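PDB 5UIF: Ps01740 from Pseudomonas sp. UW4, which is a trimeric homologue of cis-3-chloroacrylic acid dehalogenase in the tautomerase superfamily, probably with dehalogenase or tautomerase activity. Local coordinates for residues D85-M88 with G92-A95; Q18-S23 with V41-L46; T29-A34 with R76-R81. All blocks are in the same frame, centred on the assembly; numbering follows the deposited sequence.

Contact 1. Residues D85-M88 with G92-A95; sequences DVYM and GADA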
# COMPACT_ATOMS: atom_id res chain seq x y z
N ASP A 85 -11.32 9.49 15.39
CA ASP A 85 -12.57 9.95 15.99
C ASP A 85 -13.65 10.15 14.94
O ASP A 85 -14.81 9.80 15.15
CB ASP A 85 -12.35 11.26 16.76
CG ASP A 85 -11.68 11.04 18.10
OD1 ASP A 85 -11.83 9.93 18.67
OD2 ASP A 85 -11.01 11.97 18.60
N VAL A 86 -13.26 10.72 13.80
CA VAL A 86 -14.19 11.00 12.71
C VAL A 86 -14.74 9.72 12.10
O VAL A 86 -15.95 9.59 11.90
CB VAL A 86 -13.52 11.85 11.61
CG1 VAL A 86 -14.26 11.72 10.29
CG2 VAL A 86 -13.44 13.31 12.05
N TYR A 87 -13.86 8.76 11.82
CA TYR A 87 -14.28 7.51 11.18
C TYR A 87 -15.26 6.73 12.05
O TYR A 87 -16.23 6.15 11.55
CB TYR A 87 -13.08 6.63 10.84
CG TYR A 87 -13.47 5.36 10.12
CD1 TYR A 87 -13.63 5.34 8.74
CD2 TYR A 87 -13.70 4.18 10.82
CE1 TYR A 87 -14.00 4.19 8.08
CE2 TYR A 87 -14.07 3.02 10.17
CZ TYR A 87 -14.21 3.03 8.80
OH TYR A 87 -14.58 1.87 8.15
N MET A 88 -15.01 6.71 13.36
CA MET A 88 -15.88 6.01 14.29
C MET A 88 -17.24 6.69 14.39
O MET A 88 -18.25 6.04 14.66
CB MET A 88 -15.24 5.92 15.67
CG MET A 88 -14.04 4.99 15.75
SD MET A 88 -13.35 4.90 17.41
CE MET A 88 -14.78 4.35 18.34
N GLY A 92 -19.60 4.21 12.90
CA GLY A 92 -20.09 3.53 14.08
C GLY A 92 -19.26 2.30 14.39
O GLY A 92 -19.68 1.41 15.13
N ALA A 93 -18.06 2.26 13.82
CA ALA A 93 -17.16 1.13 13.99
C ALA A 93 -16.56 1.08 15.39
O ALA A 93 -16.59 2.07 16.12
CB ALA A 93 -16.06 1.17 12.94
N ASP A 94 -16.01 -0.07 15.75
CA ASP A 94 -15.35 -0.25 17.04
C ASP A 94 -13.92 0.26 16.95
O ASP A 94 -13.24 0.08 15.93
CB ASP A 94 -15.38 -1.72 17.46
CG ASP A 94 -15.04 -1.91 18.93
OD1 ASP A 94 -14.26 -1.11 19.49
OD2 ASP A 94 -15.56 -2.88 19.53
N ALA A 95 -13.45 0.90 18.02
CA ALA A 95 -12.10 1.44 18.08
C ALA A 95 -11.05 0.34 17.93
O ALA A 95 -9.95 0.57 17.43
CB ALA A 95 -11.88 2.20 19.37
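Met88 meets Gly92, Ala93 and Ala95 where helix 73-91 gives way to the loop before strand 98-105, a worked example of a helix C-terminus closed by a glycine of positive phi. Gly92 N donates to Met88 O over 2.9 Å in an i to i+4 bond, and Gly92 then turns the chain with phi 89°. A side chain there would jam against the preceding carbonyl oxygen. The packed part is made by two helix side chains. Tyr87, buried between helix and sheet, brings CE2 within 3.9 Å of Ala93 CB. Ala93 also touches Val98, tying the turn to the next strand. Met88 has more of its surface covered; it runs out extended through chi2 and bends at chi3 (58°), which carries CE to 3.7 Å from Ala93 O. Replacing this methionine with an alanine would probably open a gap beside Ala95, whose CB would lose its sulfur neighbour, and uncover Ala93 O, with Tyr87 left as the remaining apolar contact. The solvent side, with Gly92 and Asp94 exposed, is looser: Asp94 directs its CB away from the helix, and its OD1 accepts from Asn96 N within the loop. On the packed side, Met88 SD lies 3.6 Å from Ala95 CB.

Contact 2. Residues Q18-S23 with V41-L46; sequences QSLAES and VLFKEL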
# COMPACT_ATOMS: atom_id res chain seq x y z
N GLN A 18 -17.59 10.72 0.71
CA GLN A 18 -17.53 12.16 0.49
C GLN A 18 -17.22 12.89 1.80
O GLN A 18 -16.38 13.78 1.84
CB GLN A 18 -18.84 12.67 -0.10
CG GLN A 18 -18.86 14.17 -0.37
CD GLN A 18 -17.91 14.58 -1.48
OE1 GLN A 18 -17.70 13.83 -2.44
NE2 GLN A 18 -17.33 15.77 -1.36
N SER A 19 -17.91 12.48 2.86
CA SER A 19 -17.73 13.09 4.18
C SER A 19 -16.32 12.85 4.71
O SER A 19 -15.67 13.78 5.19
CB SER A 19 -18.76 12.54 5.17
OG SER A 19 -20.08 12.83 4.74
N LEU A 20 -15.86 11.61 4.62
CA LEU A 20 -14.54 11.24 5.12
C LEU A 20 -13.42 11.93 4.34
O LEU A 20 -12.41 12.33 4.92
CB LEU A 20 -14.36 9.72 5.08
CG LEU A 20 -15.19 8.93 6.09
CD1 LEU A 20 -15.09 7.43 5.81
CD2 LEU A 20 -14.74 9.24 7.51
N ALA A 21 -13.60 12.06 3.03
CA ALA A 21 -12.61 12.72 2.19
C ALA A 21 -12.49 14.20 2.54
O ALA A 21 -11.38 14.74 2.61
CB ALA A 21 -12.97 12.55 0.72
N GLU A 22 -13.63 14.85 2.75
CA GLU A 22 -13.65 16.25 3.13
C GLU A 22 -13.07 16.44 4.53
O GLU A 22 -12.36 17.41 4.79
CB GLU A 22 -15.07 16.81 3.08
CG GLU A 22 -15.64 16.96 1.68
CD GLU A 22 -17.06 17.48 1.68
OE1 GLU A 22 -17.79 17.22 2.66
OE2 GLU A 22 -17.45 18.16 0.71
N SER A 23 -13.38 15.51 5.42
CA SER A 23 -12.92 15.58 6.81
C SER A 23 -11.41 15.40 6.90
O SER A 23 -10.73 16.21 7.54
CB SER A 23 -13.63 14.52 7.66
OG SER A 23 -13.16 14.56 9.00
N VAL A 41 -7.32 11.53 -1.47
CA VAL A 41 -7.92 10.49 -0.65
C VAL A 41 -8.48 9.37 -1.52
O VAL A 41 -9.30 9.61 -2.41
CB VAL A 41 -9.04 11.04 0.24
CG1 VAL A 41 -9.61 9.94 1.13
CG2 VAL A 41 -8.52 12.19 1.09
N LEU A 42 -8.04 8.14 -1.26
CA LEU A 42 -8.48 6.99 -2.04
C LEU A 42 -9.26 6.00 -1.18
O LEU A 42 -8.98 5.83 0.01
CB LEU A 42 -7.28 6.28 -2.67
CG LEU A 42 -6.22 7.17 -3.34
CD1 LEU A 42 -5.09 6.32 -3.89
CD2 LEU A 42 -6.84 8.04 -4.43
N PHE A 43 -10.24 5.34 -1.79
CA PHE A 43 -11.04 4.34 -1.09
C PHE A 43 -10.99 2.99 -1.79
O PHE A 43 -11.32 2.88 -2.97
CB PHE A 43 -12.49 4.81 -0.95
CG PHE A 43 -12.67 5.95 0.00
CD1 PHE A 43 -12.61 7.26 -0.45
CD2 PHE A 43 -12.91 5.72 1.35
CE1 PHE A 43 -12.77 8.32 0.43
CE2 PHE A 43 -13.08 6.77 2.23
CZ PHE A 43 -13.01 8.07 1.76
N LYS A 44 -10.58 1.96 -1.05
CA LYS A 44 -10.49 0.61 -1.59
C LYS A 44 -11.29 -0.36 -0.73
O LYS A 44 -11.25 -0.29 0.50
CB LYS A 44 -9.03 0.16 -1.67
CG LYS A 44 -8.25 0.82 -2.80
CD LYS A 44 -6.76 0.77 -2.55
CE LYS A 44 -6.38 1.65 -1.37
NZ LYS A 44 -4.93 1.54 -1.04
N GLU A 45 -12.02 -1.26 -1.39
CA GLU A 45 -12.84 -2.23 -0.67
C GLU A 45 -12.24 -3.63 -0.75
O GLU A 45 -11.66 -4.02 -1.77
CB GLU A 45 -14.27 -2.25 -1.22
CG GLU A 45 -15.09 -1.03 -0.83
CD GLU A 45 -16.55 -1.17 -1.21
OE1 GLU A 45 -16.86 -2.02 -2.07
OE2 GLU A 45 -17.39 -0.44 -0.64
N LEU A 46 -12.39 -4.39 0.33
CA LEU A 46 -11.93 -5.76 0.39
C LEU A 46 -13.09 -6.72 0.22
O LEU A 46 -14.19 -6.47 0.71
CB LEU A 46 -11.21 -6.04 1.72
CG LEU A 46 -9.98 -5.18 2.02
CD1 LEU A 46 -9.55 -5.36 3.46
CD2 LEU A 46 -8.85 -5.53 1.07
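Phe43 points its ring from strand 40-46 against the flank of helix 14-32, where it overlaps Leu20 and Ala21 with its outer edge. CZ stands 3.9 Å from Leu20 CB, and both Leu20 CB and Ala21 N lie near the plane of the ring, so the helix is met by an aromatic rim and not by a pi face. CG lies anti to the carbonyl carbon (chi1 -70°), and this carries the ring out from the strand to the helix. Leu20 crosses Phe43 at about a right angle, and its CD1 adds a looser touch at 4.2 Å from Phe43 CE2. One step along the helix, Ala21 fits between two strand residues: its CB is 4.2 Å from Val41 CB and equally far from Phe43 CE1. The small methyl allows the backbones to draw together here, to 5.9 Å between Ala21 CA and Val41 CA. The side chains that meet are all apolar; on the helix face turned away, Gln18 NE2 donates to Glu22 OE2. The segment axes pass 9.1 Å apart at 146°, a roughly antiparallel course, as expected where helix 14-32 returns between parallel strands 2-8 and 40-46 of a beta-alpha-beta unit. Leu20 carries the packing on to Val86, Tyr87 and Val90 of helix 73-91, while Val41 and Leu42 pair antiparallel with a strand of a neighbouring subunit, and Phe52 of that subunit packs on Ala21.

Contact 3. Residues T29-A34 with R76-R81; sequences TRETGA and RHAILR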
# COMPACT_ATOMS: atom_id res chain seq x y z
N THR A 29 -4.85 19.74 6.15
CA THR A 29 -4.52 21.10 5.76
C THR A 29 -4.34 22.02 6.96
O THR A 29 -3.63 23.03 6.88
CB THR A 29 -5.60 21.70 4.83
OG1 THR A 29 -6.87 21.65 5.49
CG2 THR A 29 -5.67 20.93 3.52
N ARG A 30 -4.99 21.68 8.06
CA ARG A 30 -4.92 22.48 9.28
C ARG A 30 -3.65 22.21 10.08
O ARG A 30 -2.94 23.13 10.47
CB ARG A 30 -6.15 22.23 10.15
CG ARG A 30 -6.08 22.87 11.52
CD ARG A 30 -7.17 22.32 12.43
NE ARG A 30 -6.93 20.92 12.78
CZ ARG A 30 -7.87 19.99 12.85
NH1 ARG A 30 -9.13 20.30 12.58
NH2 ARG A 30 -7.56 18.75 13.18
N GLU A 31 -3.39 20.93 10.33
CA GLU A 31 -2.28 20.53 11.19
C GLU A 31 -0.92 20.70 10.52
O GLU A 31 0.08 20.95 11.20
CB GLU A 31 -2.45 19.07 11.62
CG GLU A 31 -3.69 18.82 12.47
CD GLU A 31 -3.64 19.53 13.81
OE1 GLU A 31 -2.53 19.78 14.31
OE2 GLU A 31 -4.72 19.85 14.35
N THR A 32 -0.88 20.58 9.20
CA THR A 32 0.38 20.67 8.47
C THR A 32 0.56 22.03 7.81
O THR A 32 1.69 22.48 7.58
CB THR A 32 0.49 19.58 7.39
OG1 THR A 32 -0.48 19.83 6.36
CG2 THR A 32 0.24 18.21 8.00
N GLY A 33 -0.55 22.69 7.51
CA GLY A 33 -0.51 23.98 6.84
C GLY A 33 -0.23 23.84 5.35
O GLY A 33 0.38 24.71 4.74
N ALA A 34 -0.67 22.72 4.78
CA ALA A 34 -0.46 22.44 3.37
C ALA A 34 -1.76 22.65 2.59
O ALA A 34 -2.84 22.37 3.10
CB ALA A 34 0.06 21.02 3.18
N ARG A 76 1.55 14.98 14.13
CA ARG A 76 1.15 13.66 13.64
C ARG A 76 0.04 13.06 14.50
O ARG A 76 -0.97 12.58 13.98
CB ARG A 76 2.35 12.72 13.61
CG ARG A 76 2.04 11.35 13.01
CD ARG A 76 3.14 10.36 13.35
NE ARG A 76 4.46 10.98 13.32
CZ ARG A 76 5.20 11.10 12.23
NH1 ARG A 76 6.39 11.68 12.30
NH2 ARG A 76 4.75 10.65 11.06
N HIS A 77 0.25 13.08 15.82
CA HIS A 77 -0.72 12.55 16.77
C HIS A 77 -2.08 13.22 16.63
O HIS A 77 -3.12 12.56 16.73
CB HIS A 77 -0.20 12.71 18.20
CG HIS A 77 -1.19 12.32 19.25
ND1 HIS A 77 -1.41 11.01 19.61
CD2 HIS A 77 -2.03 13.07 20.01
CE1 HIS A 77 -2.34 10.97 20.55
NE2 HIS A 77 -2.73 12.20 20.81
N ALA A 78 -2.06 14.52 16.38
CA ALA A 78 -3.29 15.29 16.19
C ALA A 78 -4.04 14.80 14.95
O ALA A 78 -5.27 14.75 14.94
CB ALA A 78 -2.99 16.77 16.09
N ILE A 79 -3.28 14.45 13.92
CA ILE A 79 -3.87 13.92 12.69
C ILE A 79 -4.43 12.52 12.94
O ILE A 79 -5.55 12.21 12.51
CB ILE A 79 -2.84 13.86 11.55
CG1 ILE A 79 -2.29 15.26 11.26
CG2 ILE A 79 -3.46 13.27 10.30
CD1 ILE A 79 -1.23 15.29 10.18
N LEU A 80 -3.66 11.69 13.63
CA LEU A 80 -4.08 10.33 13.97
C LEU A 80 -5.39 10.32 14.75
O LEU A 80 -6.32 9.60 14.41
CB LEU A 80 -2.99 9.63 14.79
CG LEU A 80 -1.77 9.09 14.04
CD1 LEU A 80 -0.70 8.66 15.02
CD2 LEU A 80 -2.17 7.92 13.16
N ARG A 81 -5.44 11.13 15.80
CA ARG A 81 -6.60 11.20 16.69
C ARG A 81 -7.87 11.65 15.97
O ARG A 81 -8.93 11.03 16.11
CB ARG A 81 -6.32 12.13 17.86
CG ARG A 81 -6.18 11.42 19.19
CD ARG A 81 -7.50 10.82 19.62
NE ARG A 81 -7.33 9.82 20.67
CZ ARG A 81 -7.46 8.51 20.47
NH1 ARG A 81 -7.77 8.04 19.27
NH2 ARG A 81 -7.28 7.66 21.48
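Glu31, Ile79 and Ala78 supply most of the surface shared by the end of helix 14-32 and the first half of helix 73-91, and they show how a charged residue can serve as an apolar one along its stem. The CB of Glu31 rests 3.8 Å from Ile79 CG1, and the two side chains slide past each other in opposite directions. A bend at chi2 (-65°) then folds the glutamate chain over Ala78, bringing its OE1 to 3.5 Å from Ala78 CB. That methyl meets the carboxylate group without offering it a polar partner. The charge is answered from the same helix, where Arg30 NE forms a salt bridge of 2.9 Å with Glu31 OE2, approaching on the anti side and 34° out of the carboxylate plane. This bond probably limits how freely the carboxylate can turn, and Arg30 NH2 adds a weak second bond to the same oxygen. On the inner flank, Thr32 CG2 lies 3.9 Å from Ile79 CD1, crossing it at about a right angle, while Thr32 OG1 bonds back to His28 O. Ile79 also reaches Val102 of strand 98-105. Gly33, with positive phi, then turns the chain out of the helix. Two helices held side by side in this way on one face of a four-stranded sheet are the layout expected of the tautomerase superfamily fold.

Contact 2 is the buried one, with apolar side chains alone meeting, whereas contact 1 lies at the surface and contact 3 is partly buried, and both bring polar groups into the contact itself. Helix 14-32 serves contacts 2 and 3, whose centres lie about 17 Å apart, and helix 73-91 serves contacts 1 and 3. Contacts 1 and 2 meet directly: Val86 packs on Leu20 and Ser23, and Tyr87 on Leu20, so the two helices touch again well away from contact 3. Helix against strand uses an aromatic edge and a small methyl; helix against helix, the aliphatic stem of a glutamate whose charge is paired within its own helix; the helix end combines a backbone bond and a glycine with methionine and tyrosine packed on alanines.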